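Local structure of YARHG domain-containing protein (Legionella pneumophila subsp. pneumophila, 4G2A) at residues K33-P38 and G42-N47; T148-V151 and H155-R158; R214-D219 and L231-G236. The protein is of unknown function but is a putative nutrient-binding protein that combines a DUF4424 region with a YARHG domain. All blocks are in the same frame, centred on the assembly; numbering follows the deposited sequence.

How the contacts relate
From the N terminus, contact 1 (33-38 with 42-47) closes first, at the turn between strands 21-33 and 43-54. Contact 2 (148-151 with 155-158) closes the hairpin of strands 136-150 and 155-160, and contact 3 (214-219 with 231-236) joins strands 215-220 and 229-235 across the eight-residue connection 221-228. They follow in series, none nested or crossed. In space they adjoin: strand 43-54 pairs with 136-150, and strand 155-160 pairs with 229-235, where the backbones of His-155 and Leu-233 meet. Asn-36 of contact 1 accepts from the backbone of Ile-237, at the start of helix 236-250, so the beta region is tied to the first C-terminal helix.

Contact 1 (K33-P38 and G42-N47); sequences KNLNEP and GSWHYN
Lys-33 and Ser-43 face each other as an antiparallel hydrogen-bonded pair, and both backbone bonds of the pair are made. Lys-33 N donates to Ser-43 O at 3.0 Å, and Ser-43 N returns a bond to Lys-33 O, also at 3.0 Å, the straighter of the two at 159°. Lys-33 O has a further neighbour in Gly-42 CA, 3.4 Å away, in a bent CA-H...O contact.

A second layer of polar contact runs through one water. It accepts from Asn-34 ND2 at 2.6 Å and is hydrogen-bonded to Ser-43 OG at 2.8 Å, thus joining an amide in the turn to a hydroxyl at the root of the next strand. Beside this bridge, Lys-33 CB rests against Ser-43 OG, while the extended remainder of the lysine, its CG opposite the backbone N (chi1 -168°), runs away from the partner segment.

Apolar contact is the work of Leu-35 and Trp-44, whose side chains are set roughly perpendicular. The CD1 methyl of Leu-35 meets the six-membered end of the indole, 3.5 Å from Trp-44 CZ2, while CD2 sits over one face of the ring, offset toward its rim. Ala-147 of strand 136-150 touches both residues.

Between the strands, Asn-34 to Glu-37 form a type I beta turn, with a weak bond from Glu-37 N to Asn-34 O. The whole is the closing end of an antiparallel beta hairpin, strands 21-33 and 43-54 joined by a nine-residue connection, within the DUF4424 region.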
loop_
_atom_site.group_PDB
_atom_site.type_symbol
_atom_site.label_atom_id
_atom_site.label_comp_id
_atom_site.label_asym_id
_atom_site.label_seq_id
_atom_site.Cartn_x
_atom_site.Cartn_y
_atom_site.Cartn_z
ATOM N N LYS A 33 -6.516 -4.407 5.183
ATOM C CA LYS A 33 -7.015 -5.536 5.970
ATOM C C LYS A 33 -5.830 -6.424 6.304
ATOM O O LYS A 33 -5.007 -6.657 5.418
ATOM C CB LYS A 33 -8.069 -6.312 5.166
ATOM C CG LYS A 33 -8.869 -7.338 5.958
ATOM C CD LYS A 33 -9.879 -8.064 5.053
ATOM C CE LYS A 33 -10.676 -9.090 5.830
ATOM N NZ LYS A 33 -11.531 -9.944 4.954
ATOM N N ASN A 34 -5.716 -6.888 7.581
ATOM C CA ASN A 34 -4.669 -7.793 8.095
ATOM C C ASN A 34 -3.227 -7.313 7.842
ATOM O O ASN A 34 -2.341 -8.162 7.689
ATOM C CB ASN A 34 -4.814 -9.200 7.470
ATOM C CG ASN A 34 -6.132 -9.880 7.676
ATOM O OD1 ASN A 34 -6.687 -9.872 8.767
ATOM N ND2 ASN A 34 -6.651 -10.509 6.628
ATOM N N LEU A 35 -2.977 -5.986 7.823
ATOM C CA LEU A 35 -1.639 -5.457 7.518
ATOM C C LEU A 35 -0.617 -5.681 8.631
ATOM O O LEU A 35 0.575 -5.648 8.345
ATOM C CB LEU A 35 -1.686 -3.954 7.182
ATOM C CG LEU A 35 -2.457 -3.525 5.935
ATOM C CD1 LEU A 35 -2.544 -2.036 5.878
ATOM C CD2 LEU A 35 -1.762 -3.971 4.700
ATOM N N ASN A 36 -1.066 -5.911 9.879
ATOM C CA ASN A 36 -0.181 -6.141 11.019
ATOM C C ASN A 36 -0.090 -7.629 11.385
ATOM O O ASN A 36 0.364 -7.980 12.474
ATOM C CB ASN A 36 -0.644 -5.316 12.231
ATOM C CG ASN A 36 0.480 -4.966 13.176
ATOM O OD1 ASN A 36 1.595 -4.633 12.758
ATOM N ND2 ASN A 36 0.215 -5.031 14.471
ATOM N N GLU A 37 -0.539 -8.502 10.487
ATOM C CA GLU A 37 -0.479 -9.952 10.712
ATOM C C GLU A 37 0.914 -10.439 10.302
ATOM O O GLU A 37 1.364 -10.118 9.200
ATOM C CB GLU A 37 -1.601 -10.690 9.944
ATOM C CG GLU A 37 -3.000 -10.380 10.454
ATOM C CD GLU A 37 -3.406 -11.029 11.763
ATOM O OE1 GLU A 37 -3.014 -12.195 12.000
ATOM O OE2 GLU A 37 -4.174 -10.395 12.523
ATOM N N PRO A 38 1.637 -11.172 11.177
ATOM C CA PRO A 38 3.008 -11.593 10.821
ATOM C C PRO A 38 3.072 -12.617 9.660
ATOM O O PRO A 38 4.140 -12.804 9.077
ATOM C CB PRO A 38 3.553 -12.164 12.138
ATOM C CG PRO A 38 2.352 -12.566 12.920
ATOM C CD PRO A 38 1.280 -11.583 12.555
ATOM N N GLY A 42 -1.722 -9.643 4.297
ATOM C CA GLY A 42 -2.389 -8.355 4.189
ATOM C C GLY A 42 -2.915 -8.091 2.793
ATOM O O GLY A 42 -2.445 -8.667 1.798
ATOM N N SER A 43 -3.922 -7.224 2.718
ATOM C CA SER A 43 -4.546 -6.864 1.459
ATOM C C SER A 43 -4.976 -5.401 1.470
ATOM O O SER A 43 -5.087 -4.780 2.526
ATOM C CB SER A 43 -5.752 -7.763 1.180
ATOM O OG SER A 43 -6.628 -7.851 2.296
ATOM N N TRP A 44 -5.148 -4.855 0.260
ATOM C CA TRP A 44 -5.685 -3.536 -0.006
ATOM C C TRP A 44 -6.925 -3.695 -0.878
ATOM O O TRP A 44 -6.897 -4.434 -1.871
ATOM C CB TRP A 44 -4.651 -2.625 -0.680
ATOM C CG TRP A 44 -3.489 -2.278 0.195
ATOM C CD1 TRP A 44 -2.236 -2.804 0.132
ATOM C CD2 TRP A 44 -3.465 -1.305 1.249
ATOM N NE1 TRP A 44 -1.440 -2.245 1.096
ATOM C CE2 TRP A 44 -2.164 -1.309 1.792
ATOM C CE3 TRP A 44 -4.408 -0.394 1.762
ATOM C CZ2 TRP A 44 -1.775 -0.441 2.819
ATOM C CZ3 TRP A 44 -4.036 0.436 2.815
ATOM C CH2 TRP A 44 -2.727 0.426 3.314
ATOM N N HIS A 45 -8.009 -3.011 -0.492
ATOM C CA HIS A 45 -9.281 -2.997 -1.211
ATOM C C HIS A 45 -9.484 -1.617 -1.810
ATOM O O HIS A 45 -9.523 -0.623 -1.096
ATOM C CB HIS A 45 -10.436 -3.394 -0.280
ATOM C CG HIS A 45 -11.767 -3.485 -0.957
ATOM N ND1 HIS A 45 -12.940 -3.254 -0.262
ATOM C CD2 HIS A 45 -12.073 -3.758 -2.248
ATOM C CE1 HIS A 45 -13.913 -3.406 -1.143
ATOM N NE2 HIS A 45 -13.437 -3.708 -2.351
ATOM N N TYR A 46 -9.592 -1.568 -3.130
ATOM C CA TYR A 46 -9.737 -0.343 -3.904
ATOM C C TYR A 46 -11.162 -0.135 -4.364
ATOM O O TYR A 46 -11.715 -1.004 -5.045
ATOM C CB TYR A 46 -8.823 -0.379 -5.147
ATOM C CG TYR A 46 -7.344 -0.548 -4.872
ATOM C CD1 TYR A 46 -6.827 -1.775 -4.456
ATOM C CD2 TYR A 46 -6.443 0.465 -5.174
ATOM C CE1 TYR A 46 -5.458 -1.950 -4.245
ATOM C CE2 TYR A 46 -5.076 0.300 -4.978
ATOM C CZ TYR A 46 -4.586 -0.908 -4.507
ATOM O OH TYR A 46 -3.234 -1.051 -4.308
ATOM N N ASN A 47 -11.766 1.009 -3.987
ATOM C CA ASN A 47 -13.076 1.419 -4.491
ATOM C C ASN A 47 -12.814 2.727 -5.224
ATOM O O ASN A 47 -12.449 3.726 -4.597
ATOM C CB ASN A 47 -14.117 1.542 -3.401
ATOM C CG ASN A 47 -14.500 0.242 -2.766
ATOM O OD1 ASN A 47 -13.961 -0.144 -1.728
ATOM N ND2 ASN A 47 -15.531 -0.394 -3.294
HETATM O O HOH W 1 -6.070 -9.825 4.176
#

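Contact 2 (T148-V151 and H155-R158); sequences TYDV and HWVR
Thr-148 O is held by two donors: Trp-156 N at 3.1 Å and a water at 2.9 Å. The tryptophan N-H arrives well above the carbonyl plane, 49° out of it. The same water also donates to Trp-156 O, so it bridges the two backbones, and it lies at the edge of the His-155 ring. On that side of the hairpin Tyr-149 CB stands over the centre of the imidazole in a CH-pi contact, 4.3 Å from the centroid of the His-155 ring.

On the other face, Trp-156 NE1 donates to Asp-150 OD2 at 2.9 Å. Asp-150 CG lies between its backbone N and carbonyl carbon (chi1 57°), the conformation that puts OD2 at the indole N-H. This oxygen lies in the indole plane but is approached from above the carboxylate plane, the two planes standing 72° apart. Asp-150 OD1 meanwhile takes the backbone N-H groups of Met-152 and Tyr-154 in the connecting turn. Farther along, Arg-158 NH1 lies above the indole face of Trp-156, offset toward the rim. A second water joins Arg-158 NE to Thr-148 OG1, which is also bonded to Gly-7 N.

With three N-H groups around its carboxylate, Asp-150 is probably stabilised as the anion, tying the turn to the adjoining strand.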
loop_
_atom_site.group_PDB
_atom_site.type_symbol
_atom_site.label_atom_id
_atom_site.label_comp_id
_atom_site.label_asym_id
_atom_site.label_seq_id
_atom_site.Cartn_x
_atom_site.Cartn_y
_atom_site.Cartn_z
ATOM N N THR A 148 2.141 -5.295 -0.665
ATOM C CA THR A 148 3.559 -5.220 -0.991
ATOM C C THR A 148 4.369 -4.908 0.280
ATOM O O THR A 148 3.991 -4.061 1.094
ATOM C CB THR A 148 3.775 -4.177 -2.135
ATOM O OG1 THR A 148 3.130 -4.688 -3.280
ATOM C CG2 THR A 148 5.235 -3.972 -2.517
ATOM N N TYR A 149 5.472 -5.623 0.438
ATOM C CA TYR A 149 6.358 -5.434 1.558
ATOM C C TYR A 149 7.791 -5.802 1.129
ATOM O O TYR A 149 7.983 -6.551 0.177
ATOM C CB TYR A 149 5.863 -6.213 2.807
ATOM C CG TYR A 149 5.913 -7.718 2.674
ATOM C CD1 TYR A 149 4.837 -8.427 2.149
ATOM C CD2 TYR A 149 7.026 -8.440 3.102
ATOM C CE1 TYR A 149 4.877 -9.817 2.026
ATOM C CE2 TYR A 149 7.080 -9.825 2.980
ATOM C CZ TYR A 149 5.996 -10.512 2.454
ATOM O OH TYR A 149 6.044 -11.876 2.348
ATOM N N ASP A 150 8.792 -5.257 1.821
ATOM C CA ASP A 150 10.174 -5.524 1.450
ATOM C C ASP A 150 11.071 -5.843 2.656
ATOM O O ASP A 150 10.631 -5.751 3.811
ATOM C CB ASP A 150 10.757 -4.356 0.627
ATOM C CG ASP A 150 10.706 -3.006 1.295
ATOM O OD1 ASP A 150 10.919 -2.941 2.535
ATOM O OD2 ASP A 150 10.606 -2.002 0.570
ATOM N N VAL A 151 12.332 -6.221 2.354
ATOM C CA VAL A 151 13.403 -6.622 3.283
ATOM C C VAL A 151 13.861 -5.475 4.235
ATOM O O VAL A 151 14.660 -5.744 5.126
ATOM C CB VAL A 151 14.611 -7.233 2.523
ATOM C CG1 VAL A 151 14.219 -8.560 1.877
ATOM C CG2 VAL A 151 15.182 -6.267 1.476
ATOM N N HIS A 155 5.999 -1.274 3.908
ATOM C CA HIS A 155 4.724 -1.647 3.286
ATOM C C HIS A 155 4.483 -0.571 2.239
ATOM O O HIS A 155 4.675 0.617 2.518
ATOM C CB HIS A 155 3.584 -1.735 4.307
ATOM C CG HIS A 155 3.305 -3.118 4.826
ATOM N ND1 HIS A 155 3.961 -3.619 5.949
ATOM C CD2 HIS A 155 2.381 -4.024 4.424
ATOM C CE1 HIS A 155 3.450 -4.825 6.158
ATOM N NE2 HIS A 155 2.506 -5.120 5.262
ATOM N N TRP A 156 4.216 -0.978 1.013
ATOM C CA TRP A 156 4.007 -0.044 -0.090
ATOM C C TRP A 156 2.572 -0.094 -0.588
ATOM O O TRP A 156 2.032 -1.167 -0.847
ATOM C CB TRP A 156 4.956 -0.355 -1.250
ATOM C CG TRP A 156 6.387 -0.007 -0.985
ATOM C CD1 TRP A 156 7.372 -0.849 -0.567
ATOM C CD2 TRP A 156 7.013 1.269 -1.201
ATOM N NE1 TRP A 156 8.562 -0.174 -0.468
ATOM C CE2 TRP A 156 8.373 1.131 -0.848
ATOM C CE3 TRP A 156 6.546 2.527 -1.641
ATOM C CZ2 TRP A 156 9.285 2.199 -0.933
ATOM C CZ3 TRP A 156 7.449 3.581 -1.731
ATOM C CH2 TRP A 156 8.797 3.418 -1.359
ATOM N N VAL A 157 1.958 1.070 -0.719
ATOM C CA VAL A 157 0.610 1.201 -1.272
ATOM C C VAL A 157 0.808 2.139 -2.451
ATOM O O VAL A 157 1.474 3.165 -2.319
ATOM C CB VAL A 157 -0.509 1.594 -0.253
ATOM C CG1 VAL A 157 -0.014 2.593 0.779
ATOM C CG2 VAL A 157 -1.772 2.095 -0.941
ATOM N N ARG A 158 0.411 1.680 -3.640
ATOM C CA ARG A 158 0.653 2.429 -4.864
ATOM C C ARG A 158 -0.589 2.509 -5.717
ATOM O O ARG A 158 -1.484 1.675 -5.616
ATOM C CB ARG A 158 1.803 1.802 -5.690
ATOM C CG ARG A 158 2.953 1.183 -4.909
ATOM C CD ARG A 158 3.900 0.536 -5.877
ATOM N NE ARG A 158 4.769 -0.489 -5.289
ATOM C CZ ARG A 158 5.973 -0.252 -4.772
ATOM N NH1 ARG A 158 6.446 0.991 -4.711
ATOM N NH2 ARG A 158 6.716 -1.252 -4.320
HETATM O O HOH W 2 1.518 -2.646 1.355
HETATM O O HOH W 3 2.812 -2.636 -5.364
#

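Contact 3 (R214-D219 and L231-G236); sequences RKYIWD and LCLFTG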
loop_
_atom_site.group_PDB
_atom_site.type_symbol
_atom_site.label_atom_id
_atom_site.label_comp_id
_atom_site.label_asym_id
_atom_site.label_seq_id
_atom_site.Cartn_x
_atom_site.Cartn_y
_atom_site.Cartn_z
ATOM N N ARG A 214 -5.766 6.146 11.642
ATOM C CA ARG A 214 -4.869 7.114 11.003
ATOM C C ARG A 214 -4.944 6.931 9.483
ATOM O O ARG A 214 -4.654 5.855 8.989
ATOM C CB ARG A 214 -3.438 6.975 11.538
ATOM C CG ARG A 214 -2.615 8.251 11.414
ATOM C CD ARG A 214 -1.120 7.966 11.477
ATOM N NE ARG A 214 -0.337 9.154 11.837
ATOM C CZ ARG A 214 0.821 9.482 11.278
ATOM N NH1 ARG A 214 1.345 8.725 10.324
ATOM N NH2 ARG A 214 1.476 10.560 11.682
ATOM N N LYS A 215 -5.459 7.949 8.775
ATOM C CA LYS A 215 -5.718 7.978 7.323
ATOM C C LYS A 215 -4.824 8.987 6.635
ATOM O O LYS A 215 -4.447 9.985 7.254
ATOM C CB LYS A 215 -7.184 8.357 7.044
ATOM C CG LYS A 215 -8.209 7.339 7.493
ATOM C CD LYS A 215 -9.634 7.933 7.523
ATOM C CE LYS A 215 -10.008 8.541 8.849
ATOM N NZ LYS A 215 -10.205 7.508 9.905
ATOM N N TYR A 216 -4.509 8.737 5.349
ATOM C CA TYR A 216 -3.669 9.582 4.498
ATOM C C TYR A 216 -4.528 10.070 3.350
ATOM O O TYR A 216 -5.019 9.255 2.558
ATOM C CB TYR A 216 -2.435 8.797 4.024
ATOM C CG TYR A 216 -1.660 8.205 5.185
ATOM C CD1 TYR A 216 -0.762 8.981 5.918
ATOM C CD2 TYR A 216 -1.899 6.902 5.615
ATOM C CE1 TYR A 216 -0.093 8.463 7.030
ATOM C CE2 TYR A 216 -1.244 6.373 6.732
ATOM C CZ TYR A 216 -0.328 7.153 7.425
ATOM O OH TYR A 216 0.356 6.629 8.483
ATOM N N ILE A 217 -4.786 11.393 3.313
ATOM C CA ILE A 217 -5.715 12.000 2.356
ATOM C C ILE A 217 -5.059 13.060 1.458
ATOM O O ILE A 217 -4.285 13.900 1.911
ATOM C CB ILE A 217 -6.934 12.613 3.139
ATOM C CG1 ILE A 217 -7.721 11.532 3.876
ATOM C CG2 ILE A 217 -7.897 13.401 2.255
ATOM C CD1 ILE A 217 -7.673 11.688 5.320
ATOM N N TRP A 218 -5.441 13.016 0.183
ATOM C CA TRP A 218 -5.141 13.975 -0.877
ATOM C C TRP A 218 -6.472 14.483 -1.429
ATOM O O TRP A 218 -7.407 13.687 -1.568
ATOM C CB TRP A 218 -4.327 13.335 -2.013
ATOM C CG TRP A 218 -2.934 12.893 -1.694
ATOM C CD1 TRP A 218 -1.781 13.478 -2.122
ATOM C CD2 TRP A 218 -2.548 11.650 -1.077
ATOM N NE1 TRP A 218 -0.693 12.730 -1.723
ATOM C CE2 TRP A 218 -1.136 11.585 -1.111
ATOM C CE3 TRP A 218 -3.262 10.587 -0.484
ATOM C CZ2 TRP A 218 -0.420 10.494 -0.595
ATOM C CZ3 TRP A 218 -2.554 9.521 0.051
ATOM C CH2 TRP A 218 -1.147 9.482 -0.005
ATOM N N ASP A 219 -6.577 15.794 -1.704
ATOM C CA ASP A 219 -7.767 16.426 -2.288
ATOM C C ASP A 219 -7.268 17.527 -3.219
ATOM O O ASP A 219 -7.009 18.652 -2.790
ATOM C CB ASP A 219 -8.708 16.945 -1.196
ATOM C CG ASP A 219 -10.070 17.407 -1.691
ATOM O OD1 ASP A 219 -10.242 17.562 -2.931
ATOM O OD2 ASP A 219 -10.965 17.624 -0.844
ATOM N N LEU A 231 3.094 5.600 -1.479
ATOM C CA LEU A 231 3.029 5.743 -0.036
ATOM C C LEU A 231 3.682 4.545 0.635
ATOM O O LEU A 231 3.250 3.399 0.493
ATOM C CB LEU A 231 1.571 5.950 0.420
ATOM C CG LEU A 231 1.311 6.269 1.887
ATOM C CD1 LEU A 231 1.909 7.614 2.282
ATOM C CD2 LEU A 231 -0.177 6.274 2.168
ATOM N N CYS A 232 4.765 4.839 1.326
ATOM C CA CYS A 232 5.575 3.899 2.075
ATOM C C CYS A 232 5.225 4.003 3.581
ATOM O O CYS A 232 5.340 5.087 4.177
ATOM C CB CYS A 232 7.047 4.183 1.812
ATOM S SG CYS A 232 8.153 2.925 2.464
ATOM N N LEU A 233 4.775 2.887 4.176
ATOM C CA LEU A 233 4.318 2.845 5.574
ATOM C C LEU A 233 5.006 1.822 6.433
ATOM O O LEU A 233 5.412 0.761 5.948
ATOM C CB LEU A 233 2.809 2.523 5.639
ATOM C CG LEU A 233 1.820 3.483 4.988
ATOM C CD1 LEU A 233 0.413 2.902 5.033
ATOM C CD2 LEU A 233 1.861 4.846 5.643
ATOM N N PHE A 234 5.057 2.108 7.740
ATOM C CA PHE A 234 5.522 1.159 8.736
ATOM C C PHE A 234 4.309 0.687 9.500
ATOM O O PHE A 234 3.511 1.505 9.930
ATOM C CB PHE A 234 6.578 1.760 9.705
ATOM C CG PHE A 234 8.024 1.561 9.322
ATOM C CD1 PHE A 234 8.560 0.282 9.197
ATOM C CD2 PHE A 234 8.866 2.650 9.140
ATOM C CE1 PHE A 234 9.892 0.100 8.834
ATOM C CE2 PHE A 234 10.201 2.471 8.780
ATOM C CZ PHE A 234 10.706 1.195 8.631
ATOM N N THR A 235 4.164 -0.618 9.656
ATOM C CA THR A 235 3.125 -1.230 10.476
ATOM C C THR A 235 3.814 -1.588 11.786
ATOM O O THR A 235 5.046 -1.543 11.846
ATOM C CB THR A 235 2.507 -2.429 9.763
ATOM O OG1 THR A 235 3.562 -3.314 9.416
ATOM C CG2 THR A 235 1.700 -2.045 8.536
ATOM N N GLY A 236 3.042 -1.916 12.818
ATOM C CA GLY A 236 3.563 -2.223 14.149
ATOM C C GLY A 236 4.643 -3.287 14.230
ATOM O O GLY A 236 5.791 -2.984 14.578
#
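Tyr-216 and Leu-231 meet between two strands that are not paired with each other: the axes of segments 215-219 and 231-235 pass 10.9 Å apart, no backbone hydrogen bond joins them, and the two segments touch through side chains. Tyr-216 turns its CG away from its own carbonyl carbon (chi1 -55°), which carries the ring across toward the other strand. Its root is met by one methyl of Leu-231, CD2, 3.9 Å from Tyr-216 CB and equally near Tyr-216 CG, the two side chains standing roughly perpendicular.

The two leucines adopt different rotamers. In Leu-231, CG lies opposite the backbone N (chi1 -174°), and the branch sets CD2 in the corner formed by two aromatic residues: besides the tyrosine, it lies at the edge and in the plane of the Trp-218 ring, 4.0 Å from Trp-218 CH2. Leu-233 instead has CG beside its backbone N. Its CD2 serves the far half of the tyrosine, 3.6 Å from Tyr-216 CE2 and close to CZ and OH as well, the leucine and the tyrosine lying alongside with their tips pointing opposite ways.

The segments run nearly antiparallel, at 165°, and lie in the extensive beta region of the protein. Strand 215-220 pairs with 174-180 and 206-208, whereas 229-235 pairs with 155-160 and 185-187. Leu-187 touches Tyr-216, Leu-231 and Leu-233 alike, and Cys-232 is held by its disulfide to Cys-188.

Polar ends lead out of this apolar patch. Arg-214 NH1 donates to Tyr-216 OH at 3.0 Å, the oxygen lying near the guanidinium plane, and NH1 also forms a salt bridge with Glu-190. The tyrosine hydroxyl is hydrogen-bonded to Thr-185 OG1 too, while Trp-218 NE1 donates to the backbone oxygen of Pro-202.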